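Local coordinates for teichoic acid biosynthesis protein F (Staphylococcus epidermidis, PDB 3L7I), which takes part in teichoic acid biosynthesis and, in its modelled part, folds as a GT-B-type pair of Rossmann-like domains, at residues S366-Y371 with Y509-V514; V514-A519 with Y630-R635; E523-I528 with L612-D617; K539-A544 with C618-Y623. All blocks are in the same frame, centred on the assembly; numbering follows the deposited sequence.

Contact 1 (S366-Y371 with Y509-V514)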
loop_
_atom_site.group_PDB
_atom_site.type_symbol
_atom_site.label_atom_id
_atom_site.label_comp_id
_atom_site.label_asym_id
_atom_site.label_seq_id
_atom_site.Cartn_x
_atom_site.Cartn_y
_atom_site.Cartn_z
ATOM N N SER A 366 43.842 9.940 6.374
ATOM C CA SER A 366 45.018 10.179 5.543
ATOM C C SER A 366 44.829 11.263 4.484
ATOM O O SER A 366 43.795 11.942 4.424
ATOM C CB SER A 366 45.447 8.885 4.835
ATOM O OG SER A 366 44.542 8.524 3.786
ATOM N N ASP A 367 45.856 11.403 3.650
ATOM C CA ASP A 367 45.842 12.282 2.486
ATOM C C ASP A 367 45.513 13.721 2.812
ATOM O O ASP A 367 45.651 14.166 3.937
ATOM C CB ASP A 367 44.911 11.768 1.382
ATOM C CG ASP A 367 45.422 12.128 -0.024
ATOM O OD1 ASP A 367 44.800 13.005 -0.691
ATOM O OD2 ASP A 367 46.465 11.555 -0.448
ATOM N N SER A 368 45.073 14.440 1.796
ATOM C CA SER A 368 44.841 15.860 1.900
ATOM C C SER A 368 43.750 16.246 2.902
ATOM O O SER A 368 43.849 17.289 3.543
ATOM C CB SER A 368 44.539 16.432 0.521
ATOM O OG SER A 368 45.735 16.788 -0.126
ATOM N N PRO A 369 42.692 15.429 3.029
ATOM C CA PRO A 369 41.748 15.735 4.111
ATOM C C PRO A 369 42.423 15.717 5.494
ATOM O O PRO A 369 42.079 16.539 6.367
ATOM C CB PRO A 369 40.724 14.608 4.006
ATOM C CG PRO A 369 40.738 14.267 2.559
ATOM C CD PRO A 369 42.181 14.384 2.133
ATOM N N LYS A 370 43.366 14.792 5.682
ATOM C CA LYS A 370 44.027 14.660 6.963
ATOM C C LYS A 370 44.709 15.984 7.337
ATOM O O LYS A 370 44.522 16.495 8.457
ATOM C CB LYS A 370 45.009 13.479 6.963
ATOM C CG LYS A 370 46.182 13.613 7.978
ATOM C CD LYS A 370 46.918 12.287 8.189
ATOM C CE LYS A 370 48.358 12.478 8.689
ATOM N NZ LYS A 370 48.941 11.206 9.257
ATOM N N TYR A 371 45.463 16.549 6.390
ATOM C CA TYR A 371 46.201 17.787 6.632
ATOM C C TYR A 371 45.311 19.028 6.744
ATOM O O TYR A 371 45.607 19.933 7.526
ATOM C CB TYR A 371 47.300 17.975 5.584
ATOM C CG TYR A 371 48.399 16.955 5.748
ATOM C CD1 TYR A 371 48.281 15.687 5.194
ATOM C CD2 TYR A 371 49.543 17.246 6.486
ATOM C CE1 TYR A 371 49.270 14.746 5.358
ATOM C CE2 TYR A 371 50.536 16.314 6.655
ATOM C CZ TYR A 371 50.393 15.062 6.091
ATOM O OH TYR A 371 51.382 14.125 6.256
ATOM N N TYR A 509 48.558 20.399 -3.312
ATOM C CA TYR A 509 47.934 19.429 -2.411
ATOM C C TYR A 509 48.303 19.650 -0.946
ATOM O O TYR A 509 49.478 19.783 -0.590
ATOM C CB TYR A 509 48.273 18.005 -2.841
ATOM C CG TYR A 509 47.510 17.578 -4.051
ATOM C CD1 TYR A 509 46.130 17.672 -4.064
ATOM C CD2 TYR A 509 48.150 17.081 -5.179
ATOM C CE1 TYR A 509 45.396 17.294 -5.155
ATOM C CE2 TYR A 509 47.417 16.692 -6.291
ATOM C CZ TYR A 509 46.031 16.806 -6.268
ATOM O OH TYR A 509 45.236 16.446 -7.338
ATOM N N PRO A 510 47.285 19.712 -0.087
ATOM C CA PRO A 510 47.586 19.839 1.337
ATOM C C PRO A 510 48.513 18.716 1.794
ATOM O O PRO A 510 49.369 18.932 2.658
ATOM C CB PRO A 510 46.202 19.713 1.980
ATOM C CG PRO A 510 45.303 20.336 0.976
ATOM C CD PRO A 510 45.854 19.897 -0.370
ATOM N N ARG A 511 48.340 17.532 1.202
ATOM C CA ARG A 511 49.088 16.339 1.581
ATOM C C ARG A 511 50.543 16.507 1.211
ATOM O O ARG A 511 51.405 15.765 1.693
ATOM C CB ARG A 511 48.556 15.137 0.821
ATOM C CG ARG A 511 48.514 15.395 -0.659
ATOM C CD ARG A 511 49.103 14.273 -1.455
ATOM N NE ARG A 511 48.046 13.511 -2.100
ATOM C CZ ARG A 511 48.135 13.000 -3.330
ATOM N NH1 ARG A 511 47.103 12.320 -3.841
ATOM N NH2 ARG A 511 49.246 13.174 -4.049
ATOM N N ASN A 512 50.802 17.472 0.330
ATOM C CA ASN A 512 52.149 17.746 -0.153
ATOM C C ASN A 512 52.875 18.779 0.705
ATOM O O ASN A 512 54.093 18.918 0.604
ATOM C CB ASN A 512 52.124 18.187 -1.623
ATOM C CG ASN A 512 51.943 17.018 -2.599
ATOM O OD1 ASN A 512 52.066 15.855 -2.226
ATOM N ND2 ASN A 512 51.645 17.340 -3.866
ATOM N N ASP A 513 52.127 19.475 1.563
ATOM C CA ASP A 513 52.668 20.529 2.426
ATOM C C ASP A 513 53.999 20.113 3.057
ATOM O O ASP A 513 55.020 20.804 2.901
ATOM C CB ASP A 513 51.666 20.914 3.530
ATOM C CG ASP A 513 50.576 21.903 3.055
ATOM O OD1 ASP A 513 50.653 22.399 1.903
ATOM O OD2 ASP A 513 49.640 22.187 3.857
ATOM N N VAL A 514 53.986 18.980 3.762
ATOM C CA VAL A 514 55.183 18.457 4.435
ATOM C C VAL A 514 56.415 18.332 3.518
ATOM O O VAL A 514 57.544 18.444 3.989
ATOM C CB VAL A 514 54.918 17.071 5.105
ATOM C CG1 VAL A 514 54.538 17.209 6.562
ATOM C CG2 VAL A 514 53.864 16.321 4.341
#
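Ser-368 and Arg-511 meet at the tightest point of this contact, with their CA atoms 4.3 Å apart. The backbone N of Arg-511 donates to OG of Ser-368 over 3.0 Å, with an angle of 147° at the hydrogen. A short hydroxyl side chain suits this place, because it accepts that N-H without holding the chains apart. The proline ring of Pro-510 lies against the same serine, and Pro-510, being a proline, has no backbone N-H to offer.

Beside it, NE of Arg-511 reaches OD2 of Asp-367 at 3.0 Å in a salt bridge whose hydrogen bond is weak (131° at the hydrogen), the carboxylate and guanidinium planes being 76° apart. Bends at chi2 and chi3 bring the arginine chain round to the acid. OD1 of Asp-367 takes the N-H of Ser-368, which steadies the carboxylate. The arginine has a second charge partner, as its NH2 pairs with Asp-629.

Packing is looser around Tyr-371, which is partly open to solvent. Its CD1 lies 3.8 Å from CA of Arg-511, and farther out CE2 comes within 4.1 Å of CG2 of Val-514, the two side chains crossing at about a right angle. The ring extends from helix 367-379 along Pro-510 and Arg-511 to Val-514, and its hydroxyl bonds to Asp-608.

Helix 367-379 follows the first strand of one parallel sheet, whereas 509-514 follows the last strand of that sheet and leads toward the second; with Asp-608 and Asp-629 close by, the arrangement is characteristic of the interdomain junction of a GT-B fold.

Contact 2 (V514-A519 with Y630-R635)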
loop_
_atom_site.group_PDB
_atom_site.type_symbol
_atom_site.label_atom_id
_atom_site.label_comp_id
_atom_site.label_asym_id
_atom_site.label_seq_id
_atom_site.Cartn_x
_atom_site.Cartn_y
_atom_site.Cartn_z
ATOM N N VAL A 514 53.986 18.980 3.762
ATOM C CA VAL A 514 55.183 18.457 4.435
ATOM C C VAL A 514 56.415 18.332 3.518
ATOM O O VAL A 514 57.544 18.444 3.989
ATOM C CB VAL A 514 54.918 17.071 5.105
ATOM C CG1 VAL A 514 54.538 17.209 6.562
ATOM C CG2 VAL A 514 53.864 16.321 4.341
ATOM N N LEU A 515 56.208 18.063 2.226
ATOM C CA LEU A 515 57.335 17.910 1.311
ATOM C C LEU A 515 58.025 19.261 1.139
ATOM O O LEU A 515 59.234 19.355 0.919
ATOM C CB LEU A 515 56.882 17.337 -0.029
ATOM C CG LEU A 515 56.151 15.992 0.038
ATOM C CD1 LEU A 515 55.758 15.558 -1.346
ATOM C CD2 LEU A 515 56.987 14.906 0.705
ATOM N N VAL A 516 57.244 20.319 1.276
ATOM C CA VAL A 516 57.781 21.665 1.152
ATOM C C VAL A 516 58.326 22.213 2.485
ATOM O O VAL A 516 59.433 22.769 2.531
ATOM C CB VAL A 516 56.727 22.607 0.578
ATOM C CG1 VAL A 516 57.115 24.044 0.833
ATOM C CG2 VAL A 516 56.542 22.344 -0.906
ATOM N N ASN A 517 57.559 22.034 3.562
ATOM C CA ASN A 517 57.897 22.601 4.872
ATOM C C ASN A 517 58.825 21.791 5.790
ATOM O O ASN A 517 59.287 22.322 6.802
ATOM C CB ASN A 517 56.627 22.862 5.669
ATOM C CG ASN A 517 55.619 23.651 4.909
ATOM O OD1 ASN A 517 55.964 24.586 4.185
ATOM N ND2 ASN A 517 54.346 23.287 5.067
ATOM N N ARG A 518 59.087 20.525 5.472
ATOM C CA ARG A 518 59.672 19.614 6.449
ATOM C C ARG A 518 60.835 18.784 5.942
ATOM O O ARG A 518 61.391 17.983 6.699
ATOM C CB ARG A 518 58.612 18.644 6.949
ATOM C CG ARG A 518 57.513 19.259 7.792
ATOM C CD ARG A 518 57.866 19.171 9.250
ATOM N NE ARG A 518 56.769 18.625 10.037
ATOM C CZ ARG A 518 56.883 18.266 11.314
ATOM N NH1 ARG A 518 58.051 18.388 11.942
ATOM N NH2 ARG A 518 55.830 17.776 11.960
ATOM N N ALA A 519 61.198 18.939 4.672
ATOM C CA ALA A 519 62.240 18.089 4.102
ATOM C C ALA A 519 63.582 18.228 4.843
ATOM O O ALA A 519 64.462 17.363 4.731
ATOM C CB ALA A 519 62.403 18.349 2.627
ATOM N N TYR A 630 56.396 13.249 -5.623
ATOM C CA TYR A 630 57.780 13.080 -5.203
ATOM C C TYR A 630 58.666 14.151 -5.827
ATOM O O TYR A 630 59.668 14.555 -5.245
ATOM C CB TYR A 630 58.253 11.674 -5.556
ATOM C CG TYR A 630 59.625 11.387 -5.087
ATOM C CD1 TYR A 630 59.891 11.219 -3.742
ATOM C CD2 TYR A 630 60.674 11.299 -5.980
ATOM C CE1 TYR A 630 61.198 10.965 -3.296
ATOM C CE2 TYR A 630 61.973 11.047 -5.552
ATOM C CZ TYR A 630 62.224 10.876 -4.214
ATOM O OH TYR A 630 63.496 10.628 -3.791
ATOM N N GLY A 631 58.252 14.630 -6.999
ATOM C CA GLY A 631 58.974 15.643 -7.758
ATOM C C GLY A 631 59.175 16.983 -7.063
ATOM O O GLY A 631 60.050 17.762 -7.432
ATOM N N ILE A 632 58.370 17.263 -6.052
ATOM C CA ILE A 632 58.573 18.477 -5.309
ATOM C C ILE A 632 59.958 18.459 -4.665
ATOM O O ILE A 632 60.559 19.518 -4.434
ATOM C CB ILE A 632 57.522 18.637 -4.221
ATOM C CG1 ILE A 632 56.119 18.723 -4.845
ATOM C CG2 ILE A 632 57.842 19.855 -3.370
ATOM C CD1 ILE A 632 54.980 18.509 -3.845
ATOM N N LEU A 633 60.476 17.264 -4.385
ATOM C CA LEU A 633 61.752 17.135 -3.679
ATOM C C LEU A 633 62.985 17.312 -4.576
ATOM O O LEU A 633 64.107 17.445 -4.065
ATOM C CB LEU A 633 61.822 15.811 -2.899
ATOM C CG LEU A 633 60.787 15.631 -1.781
ATOM C CD1 LEU A 633 60.663 14.141 -1.315
ATOM C CD2 LEU A 633 61.069 16.557 -0.620
ATOM N N LYS A 634 62.767 17.332 -5.897
ATOM C CA LYS A 634 63.841 17.476 -6.898
ATOM C C LYS A 634 64.917 16.410 -6.698
ATOM O O LYS A 634 66.108 16.698 -6.655
ATOM C CB LYS A 634 64.465 18.870 -6.878
ATOM C CG LYS A 634 63.473 20.001 -6.988
ATOM C CD LYS A 634 64.158 21.349 -7.177
ATOM C CE LYS A 634 63.315 22.483 -6.595
ATOM N NZ LYS A 634 63.894 23.831 -6.901
ATOM N N ARG A 635 64.476 15.170 -6.550
ATOM C CA ARG A 635 65.384 14.068 -6.350
ATOM C C ARG A 635 65.268 13.145 -7.556
ATOM O O ARG A 635 64.327 13.262 -8.333
ATOM C CB ARG A 635 65.063 13.344 -5.026
ATOM C CG ARG A 635 65.912 13.782 -3.845
ATOM C CD ARG A 635 65.184 14.547 -2.773
ATOM N NE ARG A 635 64.674 13.649 -1.743
ATOM C CZ ARG A 635 64.433 13.977 -0.467
ATOM N NH1 ARG A 635 63.936 13.053 0.348
ATOM N NH2 ARG A 635 64.665 15.201 0.005
#
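Ile-632 meets Val-516 and Leu-515 with its two branches, and its path outward from the backbone shows how. CB points at the helix 513-517 and divides there. With chi1 at -62°, CG2 lies opposite the backbone N and ends against CG2 of Val-516, 3.7 Å away. CG1 serves as the spacer of the longer branch. At its end CD1 touches CD1 of Leu-515 at 3.9 Å, and it also packs on Asn-512. A beta-branched residue with one short and one long arm thus fits two neighbours on successive positions of the helix, crossing both side chains at about a right angle.

The segment 630-635 forms the turn, with a 3-10 portion at 631-633, that links helix 626-630 to strand 637-640 in the second Rossmann-like domain; helix 513-517 follows the last strand of the first domain's sheet. Apolar packing joins this helix to the loop between helix 626-630 and strand 637-640.

Leu-633 continues the apolar strip. Its CD2 sits 3.7 Å from the carbonyl O of Leu-515 and reaches CB of Ala-519, at 3.9 Å, the small side chain letting the two backbones come close. CD1 of Leu-633 comes within 4.3 Å of CD2 of Leu-515 and lies over one face of the Arg-635 guanidinium, offset toward its rim. That arginine's NH1 is bonded to the carbonyl oxygens of Leu-614 and Ser-616, while Phe-613 packs on Leu-515 and Leu-633.

Contact 3 (E523-I528 with L612-D617)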
loop_
_atom_site.group_PDB
_atom_site.type_symbol
_atom_site.label_atom_id
_atom_site.label_comp_id
_atom_site.label_asym_id
_atom_site.label_seq_id
_atom_site.Cartn_x
_atom_site.Cartn_y
_atom_site.Cartn_z
ATOM N N GLU A 523 64.698 16.001 12.955
ATOM C CA GLU A 523 64.075 15.276 14.056
ATOM C C GLU A 523 62.861 14.508 13.546
ATOM O O GLU A 523 62.640 13.354 13.904
ATOM C CB GLU A 523 63.669 16.241 15.170
ATOM C CG GLU A 523 63.400 15.586 16.520
ATOM C CD GLU A 523 63.143 16.611 17.624
ATOM O OE1 GLU A 523 63.323 16.265 18.813
ATOM O OE2 GLU A 523 62.768 17.764 17.306
ATOM N N TYR A 524 62.080 15.164 12.697
ATOM C CA TYR A 524 60.915 14.552 12.078
ATOM C C TYR A 524 61.335 13.389 11.185
ATOM O O TYR A 524 60.699 12.334 11.182
ATOM C CB TYR A 524 60.165 15.617 11.275
ATOM C CG TYR A 524 58.916 15.165 10.560
ATOM C CD1 TYR A 524 57.942 14.413 11.209
ATOM C CD2 TYR A 524 58.689 15.534 9.238
ATOM C CE1 TYR A 524 56.790 14.011 10.546
ATOM C CE2 TYR A 524 57.542 15.148 8.573
ATOM C CZ TYR A 524 56.597 14.385 9.231
ATOM O OH TYR A 524 55.456 14.005 8.563
ATOM N N LEU A 525 62.414 13.579 10.431
ATOM C CA LEU A 525 62.892 12.520 9.547
ATOM C C LEU A 525 63.325 11.320 10.388
ATOM O O LEU A 525 63.172 10.168 9.970
ATOM C CB LEU A 525 64.022 13.013 8.632
ATOM C CG LEU A 525 63.615 14.142 7.682
ATOM C CD1 LEU A 525 64.730 14.517 6.738
ATOM C CD2 LEU A 525 62.378 13.743 6.904
ATOM N N ASP A 526 63.835 11.599 11.587
ATOM C CA ASP A 526 64.301 10.550 12.480
ATOM C C ASP A 526 63.172 9.709 13.044
ATOM O O ASP A 526 63.302 8.493 13.137
ATOM C CB ASP A 526 65.149 11.131 13.609
ATOM C CG ASP A 526 66.570 11.408 13.169
ATOM O OD1 ASP A 526 67.459 11.618 14.042
ATOM O OD2 ASP A 526 66.783 11.391 11.929
ATOM N N GLU A 527 62.071 10.349 13.429
ATOM C CA GLU A 527 60.900 9.604 13.890
ATOM C C GLU A 527 60.529 8.572 12.833
ATOM O O GLU A 527 60.514 7.363 13.086
ATOM C CB GLU A 527 59.697 10.523 14.090
ATOM C CG GLU A 527 59.700 11.373 15.343
ATOM C CD GLU A 527 58.495 12.321 15.401
ATOM O OE1 GLU A 527 57.479 12.041 14.705
ATOM O OE2 GLU A 527 58.568 13.345 16.138
ATOM N N ILE A 528 60.224 9.082 11.644
ATOM C CA ILE A 528 59.802 8.277 10.512
ATOM C C ILE A 528 60.777 7.139 10.291
ATOM O O ILE A 528 60.373 5.993 10.056
ATOM C CB ILE A 528 59.737 9.137 9.256
ATOM C CG1 ILE A 528 58.846 10.351 9.510
ATOM C CG2 ILE A 528 59.263 8.317 8.082
ATOM C CD1 ILE A 528 58.804 11.348 8.355
ATOM N N LEU A 612 56.914 8.738 3.627
ATOM C CA LEU A 612 57.803 7.817 2.941
ATOM C C LEU A 612 58.651 8.557 1.879
ATOM O O LEU A 612 59.846 8.266 1.705
ATOM C CB LEU A 612 57.044 6.623 2.365
ATOM C CG LEU A 612 56.482 5.660 3.418
ATOM C CD1 LEU A 612 55.656 4.525 2.792
ATOM C CD2 LEU A 612 57.605 5.108 4.265
ATOM N N PHE A 613 58.068 9.539 1.192
ATOM C CA PHE A 613 58.873 10.301 0.233
ATOM C C PHE A 613 59.986 11.044 0.947
ATOM O O PHE A 613 61.141 10.994 0.524
ATOM C CB PHE A 613 58.039 11.301 -0.583
ATOM C CG PHE A 613 57.024 10.664 -1.472
ATOM C CD1 PHE A 613 57.298 9.471 -2.114
ATOM C CD2 PHE A 613 55.801 11.263 -1.675
ATOM C CE1 PHE A 613 56.361 8.876 -2.923
ATOM C CE2 PHE A 613 54.866 10.675 -2.489
ATOM C CZ PHE A 613 55.145 9.482 -3.117
ATOM N N LEU A 614 59.626 11.745 2.022
ATOM C CA LEU A 614 60.567 12.596 2.753
ATOM C C LEU A 614 61.862 11.862 3.075
ATOM O O LEU A 614 62.945 12.406 2.931
ATOM C CB LEU A 614 59.946 13.108 4.046
ATOM C CG LEU A 614 59.095 14.367 3.935
ATOM C CD1 LEU A 614 58.887 14.958 5.312
ATOM C CD2 LEU A 614 59.757 15.390 3.023
ATOM N N ILE A 615 61.755 10.610 3.499
ATOM C CA ILE A 615 62.957 9.870 3.825
ATOM C C ILE A 615 63.561 9.098 2.636
ATOM O O ILE A 615 64.473 8.302 2.830
ATOM C CB ILE A 615 62.736 8.920 5.028
ATOM C CG1 ILE A 615 61.818 7.764 4.628
ATOM C CG2 ILE A 615 62.237 9.692 6.255
ATOM C CD1 ILE A 615 61.699 6.666 5.684
ATOM N N SER A 616 63.090 9.341 1.414
ATOM C CA SER A 616 63.585 8.577 0.262
ATOM C C SER A 616 64.601 9.336 -0.574
ATOM O O SER A 616 64.321 10.451 -1.029
ATOM C CB SER A 616 62.443 8.164 -0.656
ATOM O OG SER A 616 61.595 7.213 -0.053
ATOM N N ASP A 617 65.760 8.714 -0.800
ATOM C CA ASP A 617 66.818 9.303 -1.613
ATOM C C ASP A 617 66.519 9.232 -3.102
ATOM O O ASP A 617 67.075 9.996 -3.879
ATOM C CB ASP A 617 68.157 8.647 -1.305
ATOM C CG ASP A 617 68.626 8.934 0.112
ATOM O OD1 ASP A 617 69.068 10.086 0.390
ATOM O OD2 ASP A 617 68.544 8.008 0.954
#
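Tyr-524 and Leu-614 make the aromatic part of this contact. CD1 of the leucine approaches CE2 of the ring at 3.5 Å, the two side chains crossing at about a right angle. The tyrosine's CG lies opposite its backbone N (chi1 -180°), which swings the ring toward helix 609-614. From its own helix, CD1 of Ile-528 sits 3.8 Å above the ring plane, over the centre.

The remaining contacts are aliphatic. CD2 of Leu-525 rests on CB of Leu-614 at 3.8 Å, so the long leucine reaches the base of its neighbour's side chain. One turn on, CG2 of Ile-528 meets CG2 of Ile-615 at 3.8 Å and is equally near its CD1. The methyl CG2 of Ile-615 also approaches the carbonyl O of Leu-525, 3.9 Å away. Branched residues suit this place: CD2 of Leu-525 lies near both Leu-614 and Ile-615, and Ile-528 divides its methyls between Ile-615 and the tyrosine ring.

Polar interactions lie within one segment or lead outside. Where helix 609-614 ends, OG of Ser-616 donates to O of Leu-612 over 2.7 Å, a use of serine that gives a carbonyl of the last turn a partner. The ring of Tyr-524 takes a cation-pi contact from Arg-518.

Between the two segments, then, the contact is wholly apolar and rests on fit, while the bond from the Tyr-524 hydroxyl to Glu-611, earlier on helix 609-614, adds one polar tie.

Contact 4 (K539-A544 with C618-Y623)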
loop_
_atom_site.group_PDB
_atom_site.type_symbol
_atom_site.label_atom_id
_atom_site.label_comp_id
_atom_site.label_asym_id
_atom_site.label_seq_id
_atom_site.Cartn_x
_atom_site.Cartn_y
_atom_site.Cartn_z
ATOM N N LYS A 539 71.340 4.563 2.840
ATOM C CA LYS A 539 70.453 5.433 2.091
ATOM C C LYS A 539 69.218 4.650 1.640
ATOM O O LYS A 539 69.141 3.431 1.802
ATOM C CB LYS A 539 71.181 6.060 0.903
ATOM C CG LYS A 539 72.096 7.233 1.292
ATOM C CD LYS A 539 72.506 8.096 0.086
ATOM C CE LYS A 539 73.554 7.392 -0.793
ATOM N NZ LYS A 539 73.613 7.947 -2.188
ATOM N N VAL A 540 68.242 5.339 1.073
ATOM C CA VAL A 540 66.914 4.743 0.983
ATOM C C VAL A 540 66.240 4.848 -0.386
ATOM O O VAL A 540 65.885 5.943 -0.833
ATOM C CB VAL A 540 65.991 5.360 2.044
ATOM C CG1 VAL A 540 64.541 4.951 1.804
ATOM C CG2 VAL A 540 66.455 4.971 3.421
ATOM N N ILE A 541 66.057 3.698 -1.034
ATOM C CA ILE A 541 65.293 3.632 -2.278
ATOM C C ILE A 541 63.830 3.265 -1.971
ATOM O O ILE A 541 63.554 2.410 -1.105
ATOM C CB ILE A 541 65.915 2.594 -3.252
ATOM C CG1 ILE A 541 67.298 3.035 -3.700
ATOM C CG2 ILE A 541 65.081 2.426 -4.483
ATOM C CD1 ILE A 541 68.127 1.892 -4.224
ATOM N N MET A 542 62.898 3.931 -2.651
ATOM C CA MET A 542 61.485 3.544 -2.582
ATOM C C MET A 542 60.990 3.041 -3.919
ATOM O O MET A 542 61.270 3.635 -4.952
ATOM C CB MET A 542 60.589 4.693 -2.140
ATOM C CG MET A 542 59.463 4.212 -1.242
ATOM S SD MET A 542 57.911 5.106 -1.412
ATOM C CE MET A 542 58.490 6.568 -2.245
ATOM N N TYR A 543 60.226 1.960 -3.896
ATOM C CA TYR A 543 59.767 1.355 -5.138
ATOM C C TYR A 543 58.259 1.251 -5.117
ATOM O O TYR A 543 57.699 0.588 -4.260
ATOM C CB TYR A 543 60.387 -0.026 -5.286
ATOM C CG TYR A 543 59.984 -0.755 -6.529
ATOM C CD1 TYR A 543 59.807 -0.089 -7.730
ATOM C CD2 TYR A 543 59.802 -2.123 -6.511
ATOM C CE1 TYR A 543 59.436 -0.775 -8.880
ATOM C CE2 TYR A 543 59.445 -2.808 -7.639
ATOM C CZ TYR A 543 59.261 -2.139 -8.823
ATOM O OH TYR A 543 58.902 -2.869 -9.940
ATOM N N ALA A 544 57.575 1.888 -6.048
ATOM C CA ALA A 544 56.119 1.876 -5.977
ATOM C C ALA A 544 55.490 1.738 -7.350
ATOM O O ALA A 544 55.133 2.726 -7.987
ATOM C CB ALA A 544 55.633 3.123 -5.291
ATOM N N CYS A 618 65.649 8.312 -3.496
ATOM C CA CYS A 618 65.124 8.294 -4.853
ATOM C C CYS A 618 63.831 7.500 -4.886
ATOM O O CYS A 618 63.514 6.792 -3.931
ATOM C CB CYS A 618 66.128 7.705 -5.844
ATOM S SG CYS A 618 66.515 5.942 -5.614
ATOM N N LEU A 619 63.094 7.629 -5.989
ATOM C CA LEU A 619 61.837 6.923 -6.218
ATOM C C LEU A 619 61.978 5.990 -7.418
ATOM O O LEU A 619 62.506 6.383 -8.461
ATOM C CB LEU A 619 60.723 7.926 -6.507
ATOM C CG LEU A 619 59.363 7.512 -5.932
ATOM C CD1 LEU A 619 58.216 8.285 -6.555
ATOM C CD2 LEU A 619 59.154 6.024 -6.080
ATOM N N ILE A 620 61.522 4.751 -7.302
ATOM C CA ILE A 620 61.399 3.939 -8.505
ATOM C C ILE A 620 59.928 3.663 -8.692
ATOM O O ILE A 620 59.247 3.189 -7.771
ATOM C CB ILE A 620 62.156 2.610 -8.424
ATOM C CG1 ILE A 620 63.604 2.854 -8.024
ATOM C CG2 ILE A 620 62.093 1.873 -9.757
ATOM C CD1 ILE A 620 64.402 1.584 -7.964
ATOM N N THR A 621 59.432 3.973 -9.882
ATOM C CA THR A 621 58.028 3.768 -10.168
ATOM C C THR A 621 57.860 3.417 -11.654
ATOM O O THR A 621 58.847 3.097 -12.323
ATOM C CB THR A 621 57.240 5.000 -9.756
ATOM O OG1 THR A 621 55.848 4.701 -9.824
ATOM C CG2 THR A 621 57.571 6.183 -10.664
ATOM N N ASP A 622 56.629 3.424 -12.166
ATOM C CA ASP A 622 56.425 3.220 -13.597
ATOM C C ASP A 622 55.380 4.145 -14.201
ATOM O O ASP A 622 55.743 5.122 -14.848
ATOM C CB ASP A 622 56.120 1.760 -13.926
ATOM C CG ASP A 622 55.147 1.147 -12.971
ATOM O OD1 ASP A 622 55.555 0.232 -12.242
ATOM O OD2 ASP A 622 53.972 1.573 -12.934
ATOM N N TYR A 623 54.096 3.832 -14.000
ATOM C CA TYR A 623 53.000 4.673 -14.471
ATOM C C TYR A 623 52.177 5.119 -13.281
ATOM O O TYR A 623 51.138 4.551 -12.986
ATOM C CB TYR A 623 52.095 3.887 -15.424
ATOM C CG TYR A 623 52.857 2.889 -16.220
ATOM C CD1 TYR A 623 52.679 1.528 -16.009
ATOM C CD2 TYR A 623 53.810 3.307 -17.157
ATOM C CE1 TYR A 623 53.414 0.602 -16.730
ATOM C CE2 TYR A 623 54.553 2.395 -17.878
ATOM C CZ TYR A 623 54.355 1.040 -17.667
ATOM O OH TYR A 623 55.092 0.121 -18.388
HETATM O O HOH W 1 57.989 -1.140 -11.890
#
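Met-542 bonds through both its N and its O to the neighbouring strand. Its N donates to O of Cys-618 over 3.2 Å, and its O accepts from N of Ile-620 at 2.6 Å; N of Ala-544 then reaches O of Ile-620 at 2.7 Å. This is the pattern of parallel strands, here crossing at -24°.

On one face of the sheet, CG2 of Ile-541 lies 3.6 Å from CD1 of Ile-620, while SG of Cys-618 touches CG1 of Ile-541. CG2 of Ile-620 meets CD1 of Tyr-543 at 3.6 Å. On the other face, Met-542 and Leu-619 lie side by side, CE to CG 3.9 Å. Beta-branched isoleucines fit the extended backbone, and the flexible methionine can bend to lie along Leu-619.

The strands 539-543 and 618-621 are the first and fourth of the second Rossmann-like sheet, neighbours in its 3-2-1-4-5-6 order. This is the topological switch point of such a sheet, where chain connections leave in opposite directions.

Next along the chain, OG1 of Thr-621 donates to O of Ala-544 at 2.8 Å; chi1 of -170° sets that hydroxyl opposite the threonine's backbone N. A water bridges the two segments farther along, accepting from OH of Tyr-543 and donating to OD1 of Asp-622, each 2.8 Å from the water. Asp-622 is placed in turn by Arg-548 and by the hydroxyl of Thr-546. Leu-673 and Leu-677 of helix 670-677 cover Ile-620.

In the fold
Running from the N terminus, the chain enters contact 1 at helix 367-379 and returns to it 137 residues later, after the sheet of the first domain is complete. Val-514 is shared, so contact 2 opens where contact 1 closes; the two are in series. Contact 2 then closes a loop of 110 residues within which contacts 3 and 4 lie. These two cross: 523-528, 539-544, 612-617 and 618-623 follow in that order, as helix 522-531 and strand 539-543 pair with helix 609-614 and strand 618-621. Contacts 1 and 2 thus tie the connecting helix to both domains, while contacts 3 and 4 hold together helices and the central sheet strands of the second.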